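Local coordinates for ABC transporter substrate-binding protein (Streptococcus pneumoniae, PDB 4OHN), which binds histidine and probably delivers it to a membrane ABC transporter for uptake into the cell, at residues A[27-32]-A[180-185]; A[85-90]-A[207-212]; A[100-105]-A[246-251]. One frame throughout, in Å; residues are numbered along the deposited sequence. Where two conformers were deposited one is given.

Contact 1. Residues A[27-32]-A[180-185]; sequences TFVPMG and RVYANY. With HIS (histidine), chain B.
V29 and P30 each set an aliphatic group on the face of a different tyrosine, and the two tyrosines stand almost one turn apart on helix 180-189. The V29 methyl CG2 sits squarely over the Y182 ring, 3.6 Å from its centroid and only 4° off the normal. The valine's first torsion places this methyl between the backbone N and the carbonyl carbon, while CG1 lies anti to the carbonyl carbon. P30 meets Y185 less centrally: its CB lies over the face but nearer the rim, 3.5 Å from CD2, as the two side chains slide past each other in opposite directions. The peptide before P30 is cis. F28 adds a third ring. Its CD1 comes to the edge of the Y182 ring, 3.5 Å from CD1 there, and the two planes are inclined at 53°, so this pair is neither stacked nor T-shaped. With CG trans to its backbone N (chi1 -164°), F28 offers one face to the ligand imidazole, whose NE2 is 3.4 Å from F28 CG.

Polar atoms are handled unevenly. F28 O accepts from both M31 N and G32 N, and F28 centres an inverse gamma turn closed by a weak bond, which bends the chain here. V29 O is buried without a hydrogen-bond partner, and has a CA-H...O contact from Y182 CA at 3.3 Å. The Y182 hydroxyl is held by N162. W243 of helix 235-244 touches both P30 and Y185.

Loop and helix belong to different lobes of the two-lobed solute-binding fold, and this packing across the cleft, with an aromatic face laid on the ligand ring, is consistent with the closed, substrate-loaded state of such receptors.

Contact 2. Residues A[85-90]-A[207-212]; sequences YSATDE and AFAVGS. With HIS (histidine), chain B; ACT (acetate ion), chain D.
A209 N donates to Y85 O over 3.0 Å, and A87 N to A207 O over 2.9 Å; both bonds are close to straight. They flank a single antiparallel bridge in which S86 and F208 form the non-hydrogen-bonded pair, their CA atoms 4.5 Å apart. The same two carbonyl oxygens also receive CA-H...O contacts, Y85 O from F208 CA and A207 O from S86 CA.

Water supplies the second bond of each neighbouring pair. One molecule accepts from Y85 N and donates to A209 O; another accepts from A207 N and donates to A87 O. In both pairs the two backbones are thus bonded once directly and once through water. This patch belongs to the first lobe of the type II periplasmic-binding fold, where the chain leaving strand 80-81 runs along strand 206-212 and presents its backbone to the cleft.

Polar contacts to the ligand come from S86, whose CB points away from 207-212. Its N-H meets the carboxylate O of the bound histidine at 3.0 Å and 176°, while its OG accepts from the ligand N at 2.9 Å and is itself bonded to E206. R91 also binds the ligand and takes S86 O as a further partner. The Y85 hydroxyl donates to an acetate O at 2.7 Å; this ion probably came from the crystallisation liquor.

Among apolar side chains, A87 CB touches A209 CB at 4.0 Å. Two rings make edge contacts: F208 turns its edge to S86 OG, and the Y85 ring, swung trans to its own N (chi1 -172°), lays an edge along G211, with CD2 3.8 Å from G211 N.

Contact 3. Residues A[100-105]-A[246-251]; sequences SYMKNE and EDVATK
M102 and V248 make the apolar part of this contact, with M102 CE 3.8 Å from V248 CG2 in the methionine conformer described. The two side chains meet at a slant. In the two-lobed solute-binding fold this is where the C-terminal tail, having left helix 235-244, runs back over the start of strand 102-111, one of the strands that carry the chain between lobes.

T250 follows with a methyl rather than its hydroxyl. Its CG2 rests on the peptide joining Y101 to M102, 3.8 Å from M102 N, and the K103 side chain crosses that of T250 at about a right angle, K103 CE lying 4.0 Å from T250 CG2. The T250 torsion (chi1 59°) sends the methyl beside the threonine's own N and leaves OG1 toward the water it shares with S100 O. T250 is poorly ordered, however, and its details deserve caution.

No direct hydrogen bond joins the two segments; three waters do the work instead. One accepts from K103 N at 2.9 Å and donates to V248 O at 2.6 Å. The next donates to Y101 O and accepts from T250 N at 2.8 Å. A third donates to S100 O and is bonded to T250 OG1 at 2.7 Å. Two of the bridges therefore join backbone groups, and the third ends on the threonine hydroxyl.

Further out, M102 is wedged among M31, F43 and F244, while F236 of helix 235-244 packs against V248 and A249. S240 OG binds both E246 O and V248 N, tying the tail to that helix. D247 forms an Asx turn: A249 N donates to its OD1 at 2.9 Å, approaching from 41° above the carboxylate plane, and the same OD1 is bonded to Q237 NE2.

Overall arrangement
F208 is the residue on which the three contacts converge. Its ring receives V181 CG2 of contact 1 on CZ at 3.7 Å, in the V181 conformer described, and M31 CE on CD2 at 3.8 Å. Its backbone probably bonds to contact 3 twice, F208 N to M102 O at 2.8 Å and Y101 N to F208 O at 2.9 Å, as neighbouring strands of one sheet. Contacts 1 and 3 are further linked by a probable bond from R180 N to E105 O at 2.8 Å. Contacts 1 and 2 both touch the bound histidine, the first at its imidazole and the second at its amino and carboxylate groups, with centres about 16 Å apart. Contact 3 does not touch the ligand directly; the side chain of Y101 is about 9 Å from it.

Contact 1. Residues A[27-32]-A[180-185]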
loop_
_atom_site.group_PDB
_atom_site.type_symbol
_atom_site.label_atom_id
_atom_site.label_comp_id
_atom_site.label_asym_id
_atom_site.label_seq_id
_atom_site.Cartn_x
_atom_site.Cartn_y
_atom_site.Cartn_z
ATOM N N THR A 27 4.303 -6.006 -6.618
ATOM C CA THR A 27 3.512 -5.417 -7.690
ATOM C C THR A 27 2.920 -4.064 -7.322
ATOM O O THR A 27 2.271 -3.454 -8.163
ATOM C CB THR A 27 2.344 -6.323 -8.117
ATOM O OG1 THR A 27 1.334 -6.421 -7.095
ATOM C CG2 THR A 27 2.795 -7.701 -8.495
ATOM N N PHE A 28 3.110 -3.582 -6.089
ATOM C CA PHE A 28 2.321 -2.430 -5.633
ATOM C C PHE A 28 2.931 -1.084 -6.057
ATOM O O PHE A 28 3.628 -0.416 -5.296
ATOM C CB PHE A 28 2.064 -2.499 -4.134
ATOM C CG PHE A 28 0.951 -1.570 -3.691
ATOM C CD1 PHE A 28 -0.362 -1.894 -3.923
ATOM C CD2 PHE A 28 1.229 -0.370 -3.078
ATOM C CE1 PHE A 28 -1.386 -1.048 -3.551
ATOM C CE2 PHE A 28 0.202 0.485 -2.699
ATOM C CZ PHE A 28 -1.112 0.142 -2.944
ATOM N N VAL A 29 2.631 -0.686 -7.282
ATOM C CA VAL A 29 3.079 0.590 -7.816
ATOM C C VAL A 29 2.316 1.730 -7.162
ATOM O O VAL A 29 1.173 1.566 -6.745
ATOM C CB VAL A 29 2.867 0.699 -9.345
ATOM C CG1 VAL A 29 3.669 -0.337 -10.095
ATOM C CG2 VAL A 29 1.375 0.573 -9.732
ATOM N N PRO A 30 2.926 2.914 -7.060
ATOM C CA PRO A 30 4.324 3.228 -7.333
ATOM C C PRO A 30 5.178 3.099 -6.075
ATOM O O PRO A 30 6.230 3.733 -5.996
ATOM C CB PRO A 30 4.241 4.696 -7.735
ATOM C CG PRO A 30 3.201 5.237 -6.823
ATOM C CD PRO A 30 2.197 4.108 -6.596
ATOM N N MET A 31 4.746 2.298 -5.103
ATOM C CA MET A 31 5.401 2.297 -3.793
ATOM C C MET A 31 6.614 1.385 -3.759
ATOM O O MET A 31 7.682 1.773 -3.269
ATOM C CB MET A 31 4.389 1.895 -2.715
ATOM C CG MET A 31 3.075 2.717 -2.729
ATOM S SD MET A 31 3.311 4.522 -2.744
ATOM C CE MET A 31 3.886 4.784 -1.061
ATOM N N GLY A 32 6.486 0.168 -4.246
ATOM C CA GLY A 32 7.602 -0.753 -4.290
ATOM C C GLY A 32 7.239 -1.884 -5.214
ATOM O O GLY A 32 6.261 -2.584 -4.966
ATOM N N ARG A 180 -6.089 4.455 -4.597
ATOM C CA ARG A 180 -6.003 5.498 -5.607
ATOM C C ARG A 180 -4.574 5.693 -6.095
ATOM O O ARG A 180 -4.349 5.897 -7.272
ATOM C CB ARG A 180 -6.597 6.804 -5.086
ATOM C CG ARG A 180 -6.865 7.855 -6.175
ATOM C CD ARG A 180 -7.715 9.003 -5.605
ATOM N NE ARG A 180 -8.504 9.700 -6.614
ATOM C CZ ARG A 180 -9.532 10.495 -6.332
ATOM N NH1 ARG A 180 -9.902 10.680 -5.075
ATOM N NH2 ARG A 180 -10.196 11.100 -7.305
ATOM N N VAL A 181 -3.581 5.633 -5.207
ATOM C CA VAL A 181 -2.210 5.862 -5.667
ATOM C C VAL A 181 -1.798 4.818 -6.680
ATOM O O VAL A 181 -1.106 5.109 -7.641
ATOM C CB VAL A 181 -1.146 5.889 -4.540
ATOM C CG1 VAL A 181 -1.437 7.010 -3.554
ATOM C CG2 VAL A 181 -1.016 4.522 -3.845
ATOM N N TYR A 182 -2.229 3.585 -6.469
ATOM C CA TYR A 182 -1.907 2.546 -7.434
ATOM C C TYR A 182 -2.632 2.793 -8.751
ATOM O O TYR A 182 -2.020 2.791 -9.817
ATOM C CB TYR A 182 -2.255 1.178 -6.841
ATOM C CG TYR A 182 -1.919 -0.023 -7.700
ATOM C CD1 TYR A 182 -1.065 -1.011 -7.266
ATOM C CD2 TYR A 182 -2.455 -0.178 -8.955
ATOM C CE1 TYR A 182 -0.773 -2.108 -8.078
ATOM C CE2 TYR A 182 -2.163 -1.223 -9.727
ATOM C CZ TYR A 182 -1.333 -2.177 -9.308
ATOM O OH TYR A 182 -1.084 -3.248 -10.175
ATOM N N ALA A 183 -3.945 2.990 -8.682
ATOM C CA ALA A 183 -4.729 3.160 -9.895
ATOM C C ALA A 183 -4.192 4.292 -10.744
ATOM O O ALA A 183 -4.012 4.114 -11.964
ATOM C CB ALA A 183 -6.196 3.401 -9.542
ATOM N N ASN A 184 -3.920 5.442 -10.137
ATOM C CA ASN A 184 -3.437 6.613 -10.891
ATOM C C ASN A 184 -2.121 6.296 -11.600
ATOM O O ASN A 184 -1.953 6.574 -12.790
ATOM C CB ASN A 184 -3.206 7.812 -9.964
ATOM C CG ASN A 184 -4.491 8.486 -9.497
ATOM O OD1 ASN A 184 -5.555 8.300 -10.071
ATOM N ND2 ASN A 184 -4.372 9.315 -8.455
ATOM N N TYR A 185 -1.169 5.705 -10.886
ATOM C CA TYR A 185 0.130 5.438 -11.476
ATOM C C TYR A 185 0.044 4.354 -12.557
ATOM O O TYR A 185 0.595 4.502 -13.657
ATOM C CB TYR A 185 1.149 5.037 -10.394
ATOM C CG TYR A 185 2.539 4.859 -10.933
ATOM C CD1 TYR A 185 2.939 3.649 -11.475
ATOM C CD2 TYR A 185 3.450 5.906 -10.910
ATOM C CE1 TYR A 185 4.194 3.473 -12.001
ATOM C CE2 TYR A 185 4.709 5.745 -11.422
ATOM C CZ TYR A 185 5.087 4.523 -11.956
ATOM O OH TYR A 185 6.363 4.359 -12.462
HETATM N N HIS B . -2.941 -0.129 1.019
HETATM C CA HIS B . -3.439 -1.525 0.959
HETATM C C HIS B . -3.014 -2.301 2.185
HETATM O O HIS B . -2.289 -1.744 3.040
HETATM C CB HIS B . -3.064 -2.230 -0.366
HETATM C CG HIS B . -1.652 -2.719 -0.506
HETATM N ND1 HIS B . -1.369 -3.898 -1.177
HETATM C CD2 HIS B . -0.451 -2.184 -0.176
HETATM C CE1 HIS B . -0.063 -4.075 -1.221
HETATM N NE2 HIS B . 0.520 -3.046 -0.627
HETATM O OXT HIS B . -3.428 -3.475 2.288
#

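Contact 2. Residues A[85-90]-A[207-212]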
loop_
_atom_site.group_PDB
_atom_site.type_symbol
_atom_site.label_atom_id
_atom_site.label_comp_id
_atom_site.label_asym_id
_atom_site.label_seq_id
_atom_site.Cartn_x
_atom_site.Cartn_y
_atom_site.Cartn_z
ATOM N N TYR A 85 1.434 0.663 3.085
ATOM C CA TYR A 85 0.750 -0.120 4.102
ATOM C C TYR A 85 -0.205 0.794 4.877
ATOM O O TYR A 85 0.226 1.673 5.640
ATOM C CB TYR A 85 1.778 -0.780 5.012
ATOM C CG TYR A 85 1.282 -1.786 6.029
ATOM C CD1 TYR A 85 0.295 -2.719 5.732
ATOM C CD2 TYR A 85 1.865 -1.854 7.277
ATOM C CE1 TYR A 85 -0.105 -3.667 6.665
ATOM C CE2 TYR A 85 1.472 -2.791 8.207
ATOM C CZ TYR A 85 0.487 -3.690 7.902
ATOM O OH TYR A 85 0.126 -4.590 8.857
ATOM N N SER A 86 -1.503 0.593 4.707
ATOM C CA SER A 86 -2.508 1.459 5.321
ATOM C C SER A 86 -2.605 1.224 6.815
ATOM O O SER A 86 -2.768 0.084 7.271
ATOM C CB SER A 86 -3.860 1.208 4.671
ATOM O OG SER A 86 -3.756 1.480 3.279
ATOM N N ALA A 87 -2.513 2.312 7.575
ATOM C CA ALA A 87 -2.544 2.262 9.037
ATOM C C ALA A 87 -3.967 2.308 9.525
ATOM O O ALA A 87 -4.553 3.384 9.668
ATOM C CB ALA A 87 -1.734 3.414 9.627
ATOM N N THR A 88 -4.528 1.135 9.770
ATOM C CA THR A 88 -5.930 1.000 10.158
ATOM C C THR A 88 -6.056 0.567 11.610
ATOM O O THR A 88 -5.137 -0.010 12.175
ATOM C CB THR A 88 -6.637 -0.041 9.282
ATOM O OG1 THR A 88 -6.126 -1.336 9.587
ATOM C CG2 THR A 88 -6.419 0.249 7.796
ATOM N N ASP A 89 -7.211 0.839 12.212
ATOM C CA ASP A 89 -7.447 0.459 13.596
ATOM C C ASP A 89 -7.311 -1.031 13.808
ATOM O O ASP A 89 -6.741 -1.466 14.795
ATOM C CB ASP A 89 -8.850 0.880 14.039
ATOM C CG ASP A 89 -8.972 2.372 14.274
ATOM O OD1 ASP A 89 -7.937 3.067 14.319
ATOM O OD2 ASP A 89 -10.114 2.848 14.433
ATOM N N GLU A 90 -7.857 -1.809 12.878
ATOM C CA GLU A 90 -7.766 -3.261 12.934
ATOM C C GLU A 90 -6.299 -3.696 12.998
ATOM O O GLU A 90 -5.922 -4.527 13.820
ATOM C CB GLU A 90 -8.458 -3.847 11.699
ATOM C CG GLU A 90 -8.671 -5.349 11.670
ATOM C CD GLU A 90 -9.415 -5.794 10.407
ATOM O OE1 GLU A 90 -10.510 -5.256 10.120
ATOM O OE2 GLU A 90 -8.897 -6.671 9.686
ATOM N N ALA A 207 -4.196 6.570 5.610
ATOM C CA ALA A 207 -2.817 7.022 5.542
ATOM C C ALA A 207 -1.898 5.818 5.543
ATOM O O ALA A 207 -2.173 4.799 6.173
ATOM C CB ALA A 207 -2.489 7.940 6.687
ATOM N N PHE A 208 -0.796 5.961 4.824
ATOM C CA PHE A 208 0.250 4.960 4.792
ATOM C C PHE A 208 1.239 5.207 5.919
ATOM O O PHE A 208 1.592 6.350 6.235
ATOM C CB PHE A 208 1.036 5.046 3.482
ATOM C CG PHE A 208 0.265 4.673 2.229
ATOM C CD1 PHE A 208 -0.809 3.806 2.241
ATOM C CD2 PHE A 208 0.697 5.157 0.996
ATOM C CE1 PHE A 208 -1.457 3.463 1.066
ATOM C CE2 PHE A 208 0.049 4.811 -0.169
ATOM C CZ PHE A 208 -1.024 3.967 -0.137
ATOM N N ALA A 209 1.707 4.129 6.528
ATOM C CA ALA A 209 2.739 4.192 7.548
ATOM C C ALA A 209 3.561 2.907 7.446
ATOM O O ALA A 209 3.295 2.020 6.627
ATOM C CB ALA A 209 2.119 4.352 8.943
ATOM N N VAL A 210 4.583 2.801 8.290
ATOM C CA VAL A 210 5.467 1.651 8.310
ATOM C C VAL A 210 5.103 0.764 9.481
ATOM O O VAL A 210 4.993 1.250 10.607
ATOM C CB VAL A 210 6.937 2.096 8.422
ATOM C CG1 VAL A 210 7.861 0.889 8.304
ATOM C CG2 VAL A 210 7.270 3.127 7.346
ATOM N N GLY A 211 4.906 -0.522 9.217
ATOM C CA GLY A 211 4.543 -1.465 10.260
ATOM C C GLY A 211 5.709 -2.247 10.812
ATOM O O GLY A 211 6.547 -2.719 10.044
ATOM N N SER A 212 5.726 -2.409 12.139
ATOM C CA SER A 212 6.725 -3.202 12.843
ATOM C C SER A 212 6.066 -4.098 13.862
ATOM O O SER A 212 4.904 -3.935 14.205
ATOM C CB SER A 212 7.746 -2.309 13.584
ATOM O OG SER A 212 7.216 -1.807 14.800
HETATM N N HIS B . -2.941 -0.129 1.019
HETATM C CA HIS B . -3.439 -1.525 0.959
HETATM C C HIS B . -3.014 -2.301 2.185
HETATM O O HIS B . -2.289 -1.744 3.040
HETATM C CB HIS B . -3.064 -2.230 -0.366
HETATM C CG HIS B . -1.652 -2.719 -0.506
HETATM N ND1 HIS B . -1.369 -3.898 -1.177
HETATM C CD2 HIS B . -0.451 -2.184 -0.176
HETATM C CE1 HIS B . -0.063 -4.075 -1.221
HETATM N NE2 HIS B . 0.520 -3.046 -0.627
HETATM O OXT HIS B . -3.428 -3.475 2.288
HETATM C C ACT D . -2.184 -7.121 9.095
HETATM O O ACT D . -1.722 -6.412 8.191
HETATM O OXT ACT D . -3.173 -7.811 8.772
HETATM C CH3 ACT D . -1.585 -7.125 10.469
HETATM O O HOH W 1 4.033 1.573 3.946
HETATM O O HOH W 2 -5.199 5.432 8.022
#

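Contact 3. Residues A[100-105]-A[246-251]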
loop_
_atom_site.group_PDB
_atom_site.type_symbol
_atom_site.label_atom_id
_atom_site.label_comp_id
_atom_site.label_asym_id
_atom_site.label_seq_id
_atom_site.Cartn_x
_atom_site.Cartn_y
_atom_site.Cartn_z
ATOM N N SER A 100 2.473 8.435 10.040
ATOM C CA SER A 100 2.049 8.302 8.658
ATOM C C SER A 100 2.785 9.296 7.754
ATOM O O SER A 100 3.100 10.414 8.161
ATOM C CB SER A 100 0.534 8.454 8.550
ATOM O OG SER A 100 -0.133 7.418 9.266
ATOM N N TYR A 101 3.043 8.896 6.512
ATOM C CA TYR A 101 3.846 9.722 5.604
ATOM C C TYR A 101 3.135 10.149 4.338
ATOM O O TYR A 101 3.683 10.942 3.579
ATOM C CB TYR A 101 5.186 9.042 5.279
ATOM C CG TYR A 101 5.055 7.706 4.618
ATOM C CD1 TYR A 101 4.925 7.598 3.250
ATOM C CD2 TYR A 101 5.036 6.533 5.370
ATOM C CE1 TYR A 101 4.790 6.357 2.634
ATOM C CE2 TYR A 101 4.892 5.293 4.761
ATOM C CZ TYR A 101 4.759 5.221 3.405
ATOM O OH TYR A 101 4.634 4.007 2.760
ATOM N N MET A 102 1.943 9.600 4.078
ATOM C CA MET A 102 1.168 9.865 2.847
ATOM C C MET A 102 -0.325 9.539 3.042
ATOM O O MET A 102 -0.659 8.508 3.625
ATOM C CB MET A 102 1.728 9.003 1.703
ATOM C CG MET A 102 1.193 9.331 0.304
ATOM S SD MET A 102 1.863 8.287 -1.022
ATOM C CE MET A 102 3.626 8.469 -0.810
ATOM N N LYS A 103 -1.225 10.385 2.534
ATOM C CA LYS A 103 -2.639 10.044 2.514
ATOM C C LYS A 103 -2.938 9.114 1.349
ATOM O O LYS A 103 -2.230 9.082 0.348
ATOM C CB LYS A 103 -3.503 11.301 2.387
ATOM C CG LYS A 103 -3.244 12.329 3.487
ATOM C CD LYS A 103 -3.420 11.727 4.875
ATOM C CE LYS A 103 -3.151 12.745 5.965
ATOM N NZ LYS A 103 -3.540 12.226 7.301
ATOM N N ASN A 104 -4.039 8.381 1.469
ATOM C CA ASN A 104 -4.485 7.493 0.412
ATOM C C ASN A 104 -5.987 7.346 0.512
ATOM O O ASN A 104 -6.573 7.619 1.563
ATOM C CB ASN A 104 -3.800 6.140 0.568
ATOM C CG ASN A 104 -4.199 5.138 -0.502
ATOM O OD1 ASN A 104 -4.102 5.405 -1.730
ATOM N ND2 ASN A 104 -4.743 4.011 -0.039
ATOM N N GLU A 105 -6.613 6.962 -0.588
ATOM C CA GLU A 105 -8.045 6.712 -0.618
ATOM C C GLU A 105 -8.305 5.440 -1.375
ATOM O O GLU A 105 -7.560 5.091 -2.277
ATOM C CB GLU A 105 -8.803 7.855 -1.292
ATOM C CG GLU A 105 -8.667 9.208 -0.582
ATOM C CD GLU A 105 -7.334 9.910 -0.845
ATOM O OE1 GLU A 105 -6.903 9.987 -2.019
ATOM O OE2 GLU A 105 -6.717 10.401 0.124
ATOM N N GLU A 246 4.008 15.865 -7.184
ATOM C CA GLU A 246 3.426 16.770 -6.199
ATOM C C GLU A 246 4.037 16.449 -4.853
ATOM O O GLU A 246 4.695 15.429 -4.711
ATOM C CB GLU A 246 1.906 16.593 -6.113
ATOM C CG GLU A 246 1.461 15.230 -5.559
ATOM C CD GLU A 246 -0.027 15.161 -5.255
ATOM O OE1 GLU A 246 -0.606 16.186 -4.835
ATOM O OE2 GLU A 246 -0.619 14.074 -5.432
ATOM N N ASP A 247 3.780 17.312 -3.875
ATOM C CA ASP A 247 4.223 17.135 -2.498
ATOM C C ASP A 247 3.139 16.411 -1.685
ATOM O O ASP A 247 2.103 16.995 -1.352
ATOM C CB ASP A 247 4.523 18.523 -1.914
ATOM C CG ASP A 247 4.855 18.497 -0.438
ATOM O OD1 ASP A 247 5.031 17.400 0.117
ATOM O OD2 ASP A 247 4.959 19.588 0.167
ATOM N N VAL A 248 3.377 15.139 -1.370
ATOM C CA VAL A 248 2.385 14.323 -0.675
ATOM C C VAL A 248 2.577 14.377 0.832
ATOM O O VAL A 248 1.948 13.621 1.568
ATOM C CB VAL A 248 2.437 12.846 -1.132
ATOM C CG1 VAL A 248 2.076 12.738 -2.616
ATOM C CG2 VAL A 248 3.806 12.244 -0.831
ATOM N N ALA A 249 3.446 15.268 1.294
ATOM C CA ALA A 249 3.719 15.366 2.719
ATOM C C ALA A 249 2.444 15.721 3.459
ATOM O O ALA A 249 1.637 16.518 2.977
ATOM C CB ALA A 249 4.803 16.403 2.996
ATOM N N THR A 250 2.274 15.126 4.635
ATOM C CA THR A 250 1.061 15.298 5.420
ATOM C C THR A 250 1.014 16.651 6.138
ATOM O O THR A 250 0.207 16.843 7.047
ATOM C CB THR A 250 0.918 14.166 6.458
ATOM O OG1 THR A 250 2.059 14.166 7.325
ATOM C CG2 THR A 250 0.809 12.807 5.764
ATOM N N LYS A 251 1.876 17.582 5.729
ATOM C CA LYS A 251 1.863 18.943 6.263
ATOM C C LYS A 251 1.440 19.943 5.190
ATOM O O LYS A 251 1.908 19.885 4.055
ATOM C CB LYS A 251 3.237 19.321 6.820
ATOM C CG LYS A 251 3.312 20.746 7.355
ATOM C CD LYS A 251 4.597 20.984 8.135
ATOM C CE LYS A 251 4.722 22.434 8.580
ATOM N NZ LYS A 251 3.588 22.869 9.440
HETATM O O HOH W 3 1.674 12.326 9.203
HETATM O O HOH W 4 4.305 13.273 5.097
HETATM O O HOH W 5 -0.498 12.876 1.263
#